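Long-range contacts in putative thioesterase II (Thermobifida fusca, PDB 3BBJ), which probably hydrolyses acyl thioesters such as acyl-CoAs, with two domains of the hot-dog family: residues Ala149-Val153 with Val178-Asp184; Gln129-Arg134 with Asp152-Pro157; Trp212-Val218 with Gln266-Arg272; Leu202-Val206 with Phe247-Val251. One frame throughout, in Å; residues are numbered along the deposited sequence.

Interaction 1. Residues Ala149-Val153 with Val178-Asp184; sequences ARVDV and VDLSARD
Strands 151-155 and 173-180 pair antiparallel through residues 151-153 and 178-180 in the C-terminal hot-dog domain, and the chain leaving the second strand turns back to grip Ala149 and Arg150, which lead into the first. Asp152 and Asp179 form the hydrogen-bonded pair, Asp152 N donating to Asp179 O at 2.9 Å. On one face of the sheet Val153 and Val178 lie side by side and point the same way, with Phe235 of strand 233-243 packed against both. Past Leu180 one more backbone bond, Ser181 N to Arg150 O at 3.0 Å, is joined by side-chain bonds. Ser181 is the first residue of an ST motif: its OG accepts from Asp184 N, three residues on, and donates to Ala149 O at 2.9 Å. Asp152 OD2 takes the N-H of Ala182 at 3.0 Å, from above the carboxylate plane. The turn so closed presents Asp184 to Arg150, whose chain bends at chi2 (-68°) and chi3 (78°) to bring the guanidinium round side-on. Arg150 NE reaches Asp184 OD2 at 2.7 Å and Arg150 NH2 reaches Asp184 OD1 at 3.2 Å, each on a syn lone pair, the planes nearly coplanar at 25°. Arg150 NH1 and NH2 also donate to Gly29 O and Asp144 O. Arg150 NH2 lies over one face of the Arg183 guanidinium, a repulsion probably eased by Asp184 and by Asp145, which pairs with Arg183.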
loop_
_atom_site.group_PDB
_atom_site.type_symbol
_atom_site.label_atom_id
_atom_site.label_comp_id
_atom_site.label_asym_id
_atom_site.label_seq_id
_atom_site.Cartn_x
_atom_site.Cartn_y
_atom_site.Cartn_z
ATOM N N ALA A 149 13.022 -22.923 6.193
ATOM C CA ALA A 149 12.980 -24.202 5.449
ATOM C C ALA A 149 11.725 -24.374 4.582
ATOM O O ALA A 149 11.560 -25.402 3.918
ATOM C CB ALA A 149 13.105 -25.379 6.421
ATOM N N ARG A 150 10.852 -23.369 4.600
ATOM C CA ARG A 150 9.598 -23.378 3.822
ATOM C C ARG A 150 9.757 -22.768 2.409
ATOM O O ARG A 150 8.929 -23.014 1.501
ATOM C CB ARG A 150 8.511 -22.608 4.581
ATOM C CG ARG A 150 8.224 -23.088 6.020
ATOM C CD ARG A 150 7.567 -24.491 6.041
ATOM N NE ARG A 150 8.541 -25.566 5.822
ATOM C CZ ARG A 150 9.231 -26.196 6.778
ATOM N NH1 ARG A 150 9.071 -25.901 8.062
ATOM N NH2 ARG A 150 10.090 -27.139 6.433
ATOM N N VAL A 151 10.841 -22.015 2.229
ATOM C CA VAL A 151 11.121 -21.346 0.981
ATOM C C VAL A 151 12.591 -21.450 0.638
ATOM O O VAL A 151 13.452 -21.416 1.531
ATOM C CB VAL A 151 10.776 -19.821 1.066
ATOM C CG1 VAL A 151 9.276 -19.571 0.858
ATOM C CG2 VAL A 151 11.262 -19.237 2.413
ATOM N N ASP A 152 12.869 -21.547 -0.664
ATOM C CA ASP A 152 14.236 -21.522 -1.171
ATOM C C ASP A 152 14.391 -20.104 -1.683
ATOM O O ASP A 152 13.545 -19.630 -2.428
ATOM C CB ASP A 152 14.462 -22.516 -2.315
ATOM C CG ASP A 152 14.506 -23.965 -1.854
ATOM O OD1 ASP A 152 14.664 -24.219 -0.638
ATOM O OD2 ASP A 152 14.381 -24.859 -2.728
ATOM N N VAL A 153 15.441 -19.419 -1.236
ATOM C CA VAL A 153 15.698 -18.044 -1.610
ATOM C C VAL A 153 17.126 -17.942 -2.126
ATOM O O VAL A 153 18.071 -18.183 -1.392
ATOM C CB VAL A 153 15.524 -17.130 -0.401
ATOM C CG1 VAL A 153 15.768 -15.682 -0.783
ATOM C CG2 VAL A 153 14.130 -17.319 0.199
ATOM N N VAL A 178 12.925 -16.441 -5.584
ATOM C CA VAL A 178 12.243 -17.055 -4.456
ATOM C C VAL A 178 11.163 -17.996 -4.929
ATOM O O VAL A 178 10.534 -17.768 -5.973
ATOM C CB VAL A 178 11.589 -16.007 -3.552
ATOM C CG1 VAL A 178 10.542 -15.108 -4.348
ATOM C CG2 VAL A 178 10.970 -16.682 -2.343
ATOM N N ASP A 179 10.955 -19.059 -4.157
ATOM C CA ASP A 179 9.919 -20.056 -4.433
ATOM C C ASP A 179 9.733 -20.881 -3.170
ATOM O O ASP A 179 10.535 -20.774 -2.236
ATOM C CB ASP A 179 10.363 -20.965 -5.594
ATOM C CG ASP A 179 9.182 -21.594 -6.359
ATOM O OD1 ASP A 179 8.034 -21.619 -5.843
ATOM O OD2 ASP A 179 9.420 -22.058 -7.500
ATOM N N LEU A 180 8.679 -21.680 -3.130
ATOM C CA LEU A 180 8.510 -22.687 -2.081
ATOM C C LEU A 180 9.706 -23.656 -2.116
ATOM O O LEU A 180 10.286 -23.901 -3.168
ATOM C CB LEU A 180 7.207 -23.469 -2.286
ATOM C CG LEU A 180 5.897 -22.672 -2.154
ATOM C CD1 LEU A 180 4.697 -23.527 -2.541
ATOM C CD2 LEU A 180 5.764 -22.157 -0.730
ATOM N N SER A 181 10.074 -24.200 -0.963
ATOM C CA SER A 181 11.267 -25.032 -0.879
ATOM C C SER A 181 11.132 -26.403 -1.594
ATOM O O SER A 181 10.045 -27.013 -1.667
ATOM C CB SER A 181 11.660 -25.238 0.595
ATOM O OG SER A 181 10.756 -26.124 1.271
ATOM N N ALA A 182 12.267 -26.864 -2.111
ATOM C CA ALA A 182 12.400 -28.189 -2.696
ATOM C C ALA A 182 12.008 -29.205 -1.630
ATOM O O ALA A 182 11.211 -30.101 -1.886
ATOM C CB ALA A 182 13.838 -28.410 -3.172
ATOM N N ARG A 183 12.543 -29.011 -0.422
ATOM C CA ARG A 183 12.261 -29.843 0.747
ATOM C C ARG A 183 10.773 -30.124 1.000
ATOM O O ARG A 183 10.395 -31.230 1.366
ATOM C CB ARG A 183 12.832 -29.132 1.974
ATOM C CG ARG A 183 12.679 -29.889 3.269
ATOM C CD ARG A 183 13.071 -29.050 4.455
ATOM N NE ARG A 183 12.863 -29.794 5.688
ATOM C CZ ARG A 183 13.485 -29.553 6.835
ATOM N NH1 ARG A 183 14.367 -28.565 6.929
ATOM N NH2 ARG A 183 13.218 -30.298 7.894
ATOM N N ASP A 184 9.944 -29.099 0.847
ATOM C CA ASP A 184 8.509 -29.199 1.134
ATOM C C ASP A 184 7.683 -29.673 -0.048
ATOM O O ASP A 184 6.443 -29.802 0.069
ATOM C CB ASP A 184 7.960 -27.848 1.553
ATOM C CG ASP A 184 8.438 -27.417 2.894
ATOM O OD1 ASP A 184 9.212 -28.171 3.511
ATOM O OD2 ASP A 184 8.029 -26.308 3.328
HETATM O O HOH W 1 6.258 -24.338 2.289
#

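Interaction 2. Residues Gln129-Arg134 with Asp152-Pro157; sequences QHQCRR and DVDFSP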
loop_
_atom_site.group_PDB
_atom_site.type_symbol
_atom_site.label_atom_id
_atom_site.label_comp_id
_atom_site.label_asym_id
_atom_site.label_seq_id
_atom_site.Cartn_x
_atom_site.Cartn_y
_atom_site.Cartn_z
ATOM N N GLN A 129 19.377 -17.230 -12.107
ATOM C CA GLN A 129 19.252 -18.021 -10.892
ATOM C C GLN A 129 20.490 -18.902 -10.635
ATOM O O GLN A 129 20.884 -19.095 -9.481
ATOM C CB GLN A 129 17.994 -18.890 -10.960
ATOM C CG GLN A 129 17.591 -19.512 -9.628
ATOM C CD GLN A 129 16.290 -20.267 -9.713
ATOM O OE1 GLN A 129 15.846 -20.617 -10.795
ATOM N NE2 GLN A 129 15.668 -20.524 -8.567
ATOM N N HIS A 130 21.100 -19.419 -11.702
ATOM C CA HIS A 130 22.271 -20.287 -11.568
ATOM C C HIS A 130 23.509 -19.535 -11.062
ATOM O O HIS A 130 24.375 -20.135 -10.433
ATOM C CB HIS A 130 22.561 -21.046 -12.876
ATOM C CG HIS A 130 23.182 -20.215 -13.962
ATOM N ND1 HIS A 130 22.462 -19.737 -15.038
ATOM C CD2 HIS A 130 24.463 -19.814 -14.159
ATOM C CE1 HIS A 130 23.270 -19.066 -15.842
ATOM N NE2 HIS A 130 24.487 -19.094 -15.330
ATOM N N GLN A 131 23.588 -18.228 -11.320
ATOM C CA GLN A 131 24.697 -17.411 -10.797
ATOM C C GLN A 131 24.436 -16.930 -9.370
ATOM O O GLN A 131 25.319 -16.351 -8.742
ATOM C CB GLN A 131 24.968 -16.200 -11.695
ATOM C CG GLN A 131 25.571 -16.543 -13.052
ATOM C CD GLN A 131 25.755 -15.313 -13.931
ATOM O OE1 GLN A 131 26.138 -14.237 -13.453
ATOM N NE2 GLN A 131 25.468 -15.462 -15.222
ATOM N N CYS A 132 23.226 -17.170 -8.868
ATOM C CA CYS A 132 22.827 -16.732 -7.529
ATOM C C CYS A 132 23.232 -17.750 -6.474
ATOM O O CYS A 132 23.502 -18.915 -6.781
ATOM C CB CYS A 132 21.314 -16.485 -7.453
ATOM S SG CYS A 132 20.753 -15.080 -8.420
ATOM N N ARG A 133 23.217 -17.295 -5.226
ATOM C CA ARG A 133 23.710 -18.060 -4.103
ATOM C C ARG A 133 22.656 -18.263 -3.015
ATOM O O ARG A 133 22.007 -17.323 -2.570
ATOM C CB ARG A 133 24.931 -17.336 -3.541
ATOM C CG ARG A 133 25.737 -18.139 -2.547
ATOM C CD ARG A 133 27.112 -17.521 -2.365
ATOM N NE ARG A 133 27.783 -18.000 -1.161
ATOM C CZ ARG A 133 28.996 -17.611 -0.775
ATOM N NH1 ARG A 133 29.691 -16.737 -1.503
ATOM N NH2 ARG A 133 29.516 -18.098 0.348
ATOM N N ARG A 134 22.518 -19.511 -2.584
ATOM C CA ARG A 134 21.562 -19.903 -1.560
ATOM C C ARG A 134 22.310 -20.280 -0.278
ATOM O O ARG A 134 23.439 -20.769 -0.325
ATOM C CB ARG A 134 20.748 -21.091 -2.072
ATOM C CG ARG A 134 19.633 -21.554 -1.159
ATOM C CD ARG A 134 18.907 -22.752 -1.751
ATOM N NE ARG A 134 18.401 -22.466 -3.091
ATOM C CZ ARG A 134 17.789 -23.354 -3.875
ATOM N NH1 ARG A 134 17.574 -24.602 -3.465
ATOM N NH2 ARG A 134 17.377 -22.988 -5.085
ATOM N N ASP A 152 12.869 -21.547 -0.664
ATOM C CA ASP A 152 14.236 -21.522 -1.171
ATOM C C ASP A 152 14.391 -20.104 -1.683
ATOM O O ASP A 152 13.545 -19.630 -2.428
ATOM C CB ASP A 152 14.462 -22.516 -2.315
ATOM C CG ASP A 152 14.506 -23.965 -1.854
ATOM O OD1 ASP A 152 14.664 -24.219 -0.638
ATOM O OD2 ASP A 152 14.381 -24.859 -2.728
ATOM N N VAL A 153 15.441 -19.419 -1.236
ATOM C CA VAL A 153 15.698 -18.044 -1.610
ATOM C C VAL A 153 17.126 -17.942 -2.126
ATOM O O VAL A 153 18.071 -18.183 -1.392
ATOM C CB VAL A 153 15.524 -17.130 -0.401
ATOM C CG1 VAL A 153 15.768 -15.682 -0.783
ATOM C CG2 VAL A 153 14.130 -17.319 0.199
ATOM N N ASP A 154 17.266 -17.603 -3.398
ATOM C CA ASP A 154 18.559 -17.450 -4.041
ATOM C C ASP A 154 18.822 -15.976 -4.139
ATOM O O ASP A 154 17.971 -15.238 -4.640
ATOM C CB ASP A 154 18.500 -18.012 -5.457
ATOM C CG ASP A 154 18.177 -19.497 -5.483
ATOM O OD1 ASP A 154 19.040 -20.298 -5.050
ATOM O OD2 ASP A 154 17.071 -19.851 -5.951
ATOM N N PHE A 155 19.984 -15.544 -3.673
ATOM C CA PHE A 155 20.352 -14.136 -3.691
ATOM C C PHE A 155 21.393 -13.863 -4.766
ATOM O O PHE A 155 22.255 -14.692 -5.011
ATOM C CB PHE A 155 20.959 -13.752 -2.346
ATOM C CG PHE A 155 20.077 -14.043 -1.172
ATOM C CD1 PHE A 155 19.072 -13.157 -0.809
ATOM C CD2 PHE A 155 20.272 -15.181 -0.403
ATOM C CE1 PHE A 155 18.263 -13.402 0.296
ATOM C CE2 PHE A 155 19.468 -15.440 0.699
ATOM C CZ PHE A 155 18.464 -14.546 1.054
ATOM N N SER A 156 21.325 -12.695 -5.397
ATOM C CA SER A 156 22.401 -12.280 -6.272
ATOM C C SER A 156 23.675 -12.250 -5.413
ATOM O O SER A 156 23.583 -12.172 -4.187
ATOM C CB SER A 156 22.143 -10.891 -6.839
ATOM O OG SER A 156 22.040 -9.941 -5.795
ATOM N N PRO A 157 24.862 -12.333 -6.043
ATOM C CA PRO A 157 26.111 -12.206 -5.293
ATOM C C PRO A 157 26.200 -10.940 -4.432
ATOM O O PRO A 157 26.625 -10.994 -3.278
ATOM C CB PRO A 157 27.174 -12.184 -6.401
ATOM C CG PRO A 157 26.580 -12.954 -7.495
ATOM C CD PRO A 157 25.122 -12.593 -7.475
HETATM O O HOH W 2 21.242 -21.294 -7.241
#
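Arg134 starts out extended, CG opposite the backbone N (chi1 -176°), and then bends at chi3 (-56°), which swings its guanidinium back over strand 151-155 toward Asp154. The grip is side-on: Arg134 NE donates to Asp154 OD1 at 3.0 Å from above the carboxylate plane, and Arg134 NH2 is shared between Asp154 OD2 at 3.3 Å and Asp154 OD1 at 3.2 Å, on their syn lone pairs. Gln129, extended along its whole length, adds a nearly straight bond from NE2 to Asp154 OD2 at 3.0 Å, with the amide plane 79° from that of the carboxylate. Asp152 lies over one face of the same guanidinium, its CB above the centre and its carboxylate stacked; Asp152 OD2 is 3.3 Å from Arg134 NH1 but well out of the guanidinium plane, a purely electrostatic pair, and this oxygen takes its hydrogen bond from Ala182 N. Alongside, Arg133 and Phe155 form an antiparallel hydrogen-bonded pair, Arg133 N to Phe155 O at 2.8 Å and Phe155 N to Arg133 O at 2.9 Å, extending the strands of the C-terminal hot-dog domain by one short strand. Cys132 CB packs on Asp154 CB at 3.8 Å. With both oxygens of buried Asp154 each receiving two donors, its carboxylate is probably kept ionised, while Asp152 adds negative charge beside the arginine.

Interaction 3. Residues Trp212-Val218 with Gln266-Arg272; sequences WSWAPTV and QLARVGR. With SO4 (sulfate ion), chain H.
Val270 lies over the face of the Trp212 indole as a CH-pi contact, though the exact placing of its methyls is doubtful. Gly271 CA lies over the same indole, 3.4 Å from Trp212 CH2. Ala215 CB meets Ala268 CB at 4.0 Å. A separate van der Waals contact brings Pro216 CG within 3.4 Å of Arg272 O. Among the direct hydrogen bonds, Thr217 OG1 donates to Gln266 OE1 at 2.6 Å from above the amide carbonyl plane, and Val218 N donates to Leu267 O at 2.9 Å near the start of strand 217-224 and the end of strand 260-269 of the C-terminal hot-dog domain. Waters bridge the segments: one links Trp214 O to Gly271 N, another joins Pro216 O, Arg269 N and Arg272 NH1, a third Thr217 O and Arg272 NH1. Arg272 NE and NH2 bind a sulfate, probably from the crystallisation liquor; in the crystal the chain end holds this anion together with Thr86 N and Val87 N of the second subunit.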
loop_
_atom_site.group_PDB
_atom_site.type_symbol
_atom_site.label_atom_id
_atom_site.label_comp_id
_atom_site.label_asym_id
_atom_site.label_seq_id
_atom_site.Cartn_x
_atom_site.Cartn_y
_atom_site.Cartn_z
ATOM N N TRP A 212 18.585 -4.351 13.740
ATOM C CA TRP A 212 17.396 -5.141 14.045
ATOM C C TRP A 212 17.215 -6.066 12.863
ATOM O O TRP A 212 17.215 -5.609 11.712
ATOM C CB TRP A 212 16.156 -4.275 14.159
ATOM C CG TRP A 212 16.000 -3.599 15.460
ATOM C CD1 TRP A 212 16.386 -2.334 15.776
ATOM C CD2 TRP A 212 15.361 -4.135 16.622
ATOM N NE1 TRP A 212 16.045 -2.054 17.073
ATOM C CE2 TRP A 212 15.414 -3.143 17.617
ATOM C CE3 TRP A 212 14.742 -5.359 16.914
ATOM C CZ2 TRP A 212 14.879 -3.330 18.890
ATOM C CZ3 TRP A 212 14.218 -5.552 18.188
ATOM C CH2 TRP A 212 14.293 -4.542 19.157
ATOM N N SER A 213 17.049 -7.356 13.145
ATOM C CA SER A 213 16.939 -8.348 12.090
ATOM C C SER A 213 15.512 -8.574 11.624
ATOM O O SER A 213 15.305 -9.225 10.601
ATOM C CB SER A 213 17.549 -9.669 12.545
ATOM O OG SER A 213 18.913 -9.447 12.899
ATOM N N TRP A 214 14.547 -7.990 12.335
ATOM C CA TRP A 214 13.135 -8.228 12.067
ATOM C C TRP A 214 12.267 -7.172 12.748
ATOM O O TRP A 214 12.716 -6.496 13.676
ATOM C CB TRP A 214 12.748 -9.602 12.630
ATOM C CG TRP A 214 12.452 -9.565 14.100
ATOM C CD1 TRP A 214 13.346 -9.438 15.130
ATOM C CD2 TRP A 214 11.162 -9.623 14.694
ATOM N NE1 TRP A 214 12.684 -9.426 16.335
ATOM C CE2 TRP A 214 11.337 -9.539 16.091
ATOM C CE3 TRP A 214 9.862 -9.752 14.179
ATOM C CZ2 TRP A 214 10.261 -9.574 16.980
ATOM C CZ3 TRP A 214 8.793 -9.787 15.065
ATOM C CH2 TRP A 214 9.001 -9.703 16.450
ATOM N N ALA A 215 11.025 -7.046 12.307
ATOM C CA ALA A 215 10.052 -6.186 12.968
ATOM C C ALA A 215 8.684 -6.751 12.700
ATOM O O ALA A 215 8.430 -7.298 11.628
ATOM C CB ALA A 215 10.134 -4.736 12.458
ATOM N N PRO A 216 7.784 -6.644 13.670
ATOM C CA PRO A 216 6.462 -7.065 13.240
ATOM C C PRO A 216 5.892 -6.068 12.236
ATOM O O PRO A 216 6.085 -4.841 12.379
ATOM C CB PRO A 216 5.624 -7.075 14.524
ATOM C CG PRO A 216 6.530 -6.661 15.638
ATOM C CD PRO A 216 7.838 -6.213 15.073
ATOM N N THR A 217 5.240 -6.612 11.205
ATOM C CA THR A 217 4.578 -5.797 10.195
ATOM C C THR A 217 3.419 -5.078 10.824
ATOM O O THR A 217 2.685 -5.644 11.626
ATOM C CB THR A 217 4.035 -6.638 9.033
ATOM O OG1 THR A 217 5.093 -7.431 8.511
ATOM C CG2 THR A 217 3.491 -5.749 7.925
ATOM N N VAL A 218 3.266 -3.809 10.460
ATOM C CA VAL A 218 2.130 -3.036 10.900
ATOM C C VAL A 218 1.079 -3.053 9.790
ATOM O O VAL A 218 -0.097 -3.300 10.065
ATOM C CB VAL A 218 2.525 -1.618 11.284
ATOM C CG1 VAL A 218 1.274 -0.789 11.495
ATOM C CG2 VAL A 218 3.398 -1.652 12.536
ATOM N N GLN A 266 5.251 -2.855 2.577
ATOM C CA GLN A 266 4.825 -2.938 3.995
ATOM C C GLN A 266 5.508 -1.842 4.823
ATOM O O GLN A 266 6.580 -1.329 4.432
ATOM C CB GLN A 266 5.024 -4.324 4.652
ATOM C CG GLN A 266 6.445 -4.825 4.822
ATOM C CD GLN A 266 6.554 -6.007 5.798
ATOM O OE1 GLN A 266 6.530 -5.826 7.013
ATOM N NE2 GLN A 266 6.717 -7.220 5.260
ATOM N N LEU A 267 4.857 -1.480 5.933
ATOM C CA LEU A 267 5.404 -0.544 6.922
ATOM C C LEU A 267 5.472 -1.243 8.277
ATOM O O LEU A 267 4.506 -1.871 8.726
ATOM C CB LEU A 267 4.536 0.721 7.052
ATOM C CG LEU A 267 5.201 1.897 7.775
ATOM C CD1 LEU A 267 6.258 2.566 6.844
ATOM C CD2 LEU A 267 4.202 2.934 8.283
ATOM N N ALA A 268 6.613 -1.130 8.943
ATOM C CA ALA A 268 6.798 -1.779 10.244
ATOM C C ALA A 268 7.679 -0.918 11.140
ATOM O O ALA A 268 8.500 -0.122 10.653
ATOM C CB ALA A 268 7.397 -3.169 10.076
ATOM N N ARG A 269 7.472 -1.054 12.454
ATOM C CA ARG A 269 8.305 -0.371 13.418
ATOM C C ARG A 269 9.114 -1.332 14.280
ATOM O O ARG A 269 8.562 -2.169 15.026
ATOM C CB ARG A 269 7.528 0.537 14.344
ATOM C CG ARG A 269 8.491 1.543 15.004
ATOM C CD ARG A 269 7.860 2.340 16.097
ATOM N NE ARG A 269 8.758 3.428 16.480
ATOM C CZ ARG A 269 8.816 3.990 17.688
ATOM N NH1 ARG A 269 8.057 3.555 18.693
ATOM N NH2 ARG A 269 9.678 4.978 17.899
ATOM N N VAL A 270 10.429 -1.172 14.152
ATOM C CA VAL A 270 11.432 -1.821 15.000
ATOM C C VAL A 270 11.131 -1.737 16.512
ATOM O O VAL A 270 10.512 -0.783 16.994
ATOM C CB VAL A 270 12.811 -1.183 14.690
ATOM C CG1 VAL A 270 13.497 -0.679 15.937
ATOM C CG2 VAL A 270 13.649 -2.138 13.881
ATOM N N GLY A 271 11.551 -2.758 17.254
ATOM C CA GLY A 271 11.413 -2.756 18.717
ATOM C C GLY A 271 10.015 -2.945 19.287
ATOM O O GLY A 271 9.747 -2.551 20.419
ATOM N N ARG A 272 9.131 -3.553 18.503
ATOM C CA ARG A 272 7.764 -3.883 18.922
ATOM C C ARG A 272 7.593 -5.405 18.947
ATOM O O ARG A 272 8.405 -6.186 18.419
ATOM C CB ARG A 272 6.745 -3.324 17.921
ATOM C CG ARG A 272 6.279 -1.928 18.160
ATOM C CD ARG A 272 5.181 -1.580 17.146
ATOM N NE ARG A 272 3.863 -2.142 17.487
ATOM C CZ ARG A 272 3.178 -3.051 16.780
ATOM N NH1 ARG A 272 3.619 -3.541 15.625
ATOM N NH2 ARG A 272 1.995 -3.455 17.226
ATOM O OXT ARG A 272 6.593 -5.903 19.462
HETATM S S SO4 H . 1.880 -1.976 20.703
HETATM O O1 SO4 H . 3.287 -1.801 20.350
HETATM O O2 SO4 H . 1.747 -2.262 22.141
HETATM O O3 SO4 H . 1.149 -0.754 20.328
HETATM O O4 SO4 H . 1.339 -3.130 20.017
HETATM O O HOH W 3 11.652 -5.289 15.835
HETATM O O HOH W 4 6.097 -2.964 14.163
HETATM O O HOH W 5 1.444 -5.232 14.153
#

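Interaction 4. Residues Leu202-Val206 with Phe247-Val251; sequences LPPIV and FDENV
Glu249 reaches across from strand 246-254 to the loop 202-206, and its CB, CG and OE1 each meet the loop. Glu249 CB lies 3.7 Å from Ile205 CG2, and CG touches the same methyl at the same distance. The chain stays extended, CG opposite the backbone N (chi1 179°), which carries the carboxylate past Ile205 to the start of the short 3-10 turn. There Glu249 OE1 accepts the N-H of Ile205 at 3.1 Å, an almost straight bond (162°) that arrives from above the carboxylate plane, and the same oxygen comes within 3.3 Å of Pro204 CA. The carboxylate of the buried Glu249 thus receives a backbone N-H at the first residue of the turn. On one side along the strand, Val206 settles on the ring of Phe247: Val206 CB stands 3.6 Å from the centroid and only 2° off the normal, a CH-pi contact over the face. On the other, Leu202 CD1 and Val251 CG1 meet tip to tip at 3.8 Å. Phe247, Glu249 and Val251, every second residue of the strand, all point toward the loop, so one face of this hot-dog sheet receives it. Strand 246-254 is flanked by strands 233-243 and 260-269, and the loop, which follows helix 191-198, also packs on the former through Leu202 on Phe235 and Ile205 on Cys239.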
loop_
_atom_site.group_PDB
_atom_site.type_symbol
_atom_site.label_atom_id
_atom_site.label_comp_id
_atom_site.label_asym_id
_atom_site.label_seq_id
_atom_site.Cartn_x
_atom_site.Cartn_y
_atom_site.Cartn_z
ATOM N N LEU A 202 11.030 -12.836 2.380
ATOM C CA LEU A 202 12.445 -12.441 2.259
ATOM C C LEU A 202 13.002 -11.824 3.544
ATOM O O LEU A 202 12.237 -11.444 4.436
ATOM C CB LEU A 202 12.606 -11.428 1.131
ATOM C CG LEU A 202 11.840 -11.621 -0.173
ATOM C CD1 LEU A 202 11.740 -10.257 -0.880
ATOM C CD2 LEU A 202 12.509 -12.706 -1.055
ATOM N N PRO A 203 14.346 -11.718 3.648
ATOM C CA PRO A 203 14.931 -11.099 4.847
ATOM C C PRO A 203 14.431 -9.677 4.987
ATOM O O PRO A 203 14.356 -8.953 3.987
ATOM C CB PRO A 203 16.438 -11.106 4.567
ATOM C CG PRO A 203 16.652 -12.114 3.534
ATOM C CD PRO A 203 15.393 -12.185 2.713
ATOM N N PRO A 204 14.003 -9.291 6.194
ATOM C CA PRO A 204 13.593 -7.908 6.382
ATOM C C PRO A 204 14.688 -6.947 5.913
ATOM O O PRO A 204 15.843 -7.085 6.316
ATOM C CB PRO A 204 13.340 -7.824 7.885
ATOM C CG PRO A 204 12.899 -9.203 8.243
ATOM C CD PRO A 204 13.776 -10.097 7.405
ATOM N N ILE A 205 14.314 -6.006 5.048
ATOM C CA ILE A 205 15.265 -5.069 4.434
ATOM C C ILE A 205 15.992 -4.173 5.471
ATOM O O ILE A 205 17.125 -3.713 5.257
ATOM C CB ILE A 205 14.549 -4.212 3.342
ATOM C CG1 ILE A 205 15.570 -3.549 2.414
ATOM C CG2 ILE A 205 13.591 -3.207 3.982
ATOM C CD1 ILE A 205 16.400 -4.531 1.631
ATOM N N VAL A 206 15.352 -3.974 6.611
ATOM C CA VAL A 206 15.907 -3.142 7.653
ATOM C C VAL A 206 17.200 -3.707 8.237
ATOM O O VAL A 206 18.011 -2.960 8.776
ATOM C CB VAL A 206 14.878 -2.900 8.801
ATOM C CG1 VAL A 206 14.530 -4.221 9.559
ATOM C CG2 VAL A 206 15.396 -1.852 9.747
ATOM N N PHE A 247 10.251 1.752 9.146
ATOM C CA PHE A 247 10.866 1.535 7.832
ATOM C C PHE A 247 9.832 1.043 6.825
ATOM O O PHE A 247 8.813 0.443 7.192
ATOM C CB PHE A 247 12.054 0.562 7.905
ATOM C CG PHE A 247 11.682 -0.832 8.313
ATOM C CD1 PHE A 247 11.564 -1.169 9.656
ATOM C CD2 PHE A 247 11.488 -1.823 7.357
ATOM C CE1 PHE A 247 11.214 -2.433 10.039
ATOM C CE2 PHE A 247 11.145 -3.120 7.739
ATOM C CZ PHE A 247 11.001 -3.427 9.078
ATOM N N ASP A 248 10.109 1.328 5.557
ATOM C CA ASP A 248 9.310 0.817 4.445
ATOM C C ASP A 248 10.085 -0.313 3.741
ATOM O O ASP A 248 11.290 -0.187 3.486
ATOM C CB ASP A 248 8.961 1.928 3.453
ATOM C CG ASP A 248 10.195 2.569 2.819
ATOM O OD1 ASP A 248 10.973 3.201 3.561
ATOM O OD2 ASP A 248 10.377 2.465 1.589
ATOM N N GLU A 249 9.399 -1.417 3.449
ATOM C CA GLU A 249 9.982 -2.525 2.670
ATOM C C GLU A 249 9.157 -2.697 1.406
ATOM O O GLU A 249 7.995 -3.064 1.446
ATOM C CB GLU A 249 10.000 -3.811 3.492
ATOM C CG GLU A 249 10.564 -5.045 2.802
ATOM C CD GLU A 249 10.623 -6.274 3.739
ATOM O OE1 GLU A 249 11.217 -6.167 4.849
ATOM O OE2 GLU A 249 10.088 -7.349 3.360
ATOM N N ASN A 250 9.779 -2.452 0.277
ATOM C CA ASN A 250 9.099 -2.477 -1.005
ATOM C C ASN A 250 9.556 -3.699 -1.779
ATOM O O ASN A 250 10.718 -3.772 -2.142
ATOM C CB ASN A 250 9.466 -1.209 -1.755
ATOM C CG ASN A 250 9.358 0.008 -0.874
ATOM O OD1 ASN A 250 8.312 0.244 -0.305
ATOM N ND2 ASN A 250 10.451 0.765 -0.719
ATOM N N VAL A 251 8.643 -4.643 -2.037
ATOM C CA VAL A 251 8.995 -5.877 -2.733
ATOM C C VAL A 251 8.233 -6.004 -4.062
ATOM O O VAL A 251 7.016 -5.939 -4.107
ATOM C CB VAL A 251 8.720 -7.127 -1.821
ATOM C CG1 VAL A 251 8.922 -8.436 -2.590
ATOM C CG2 VAL A 251 9.583 -7.089 -0.558
#

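In the fold
All four contacts fall in the C-terminal hot-dog domain. Interactions 1 and 2 share strand 151-155, Asp152 and Val153, with centres 12 Å apart; strands 173-180, 151-155 and 133-134 lie side by side in that order. The centres of interactions 3 and 4 lie 9 Å apart; their segments alternate along the chain and are tied by the pairing of strands 246-254 and 260-269. Both come later in sequence than the first pair. Interaction 4 bridges the two groups: Leu202 packs on Val178 of interaction 1 and Pro203 on Phe155 of interaction 2. Interactions 3 and 4 also touch the second subunit, so this part of the domain lies at the interface with it, while interactions 1 and 2 contact no other chain.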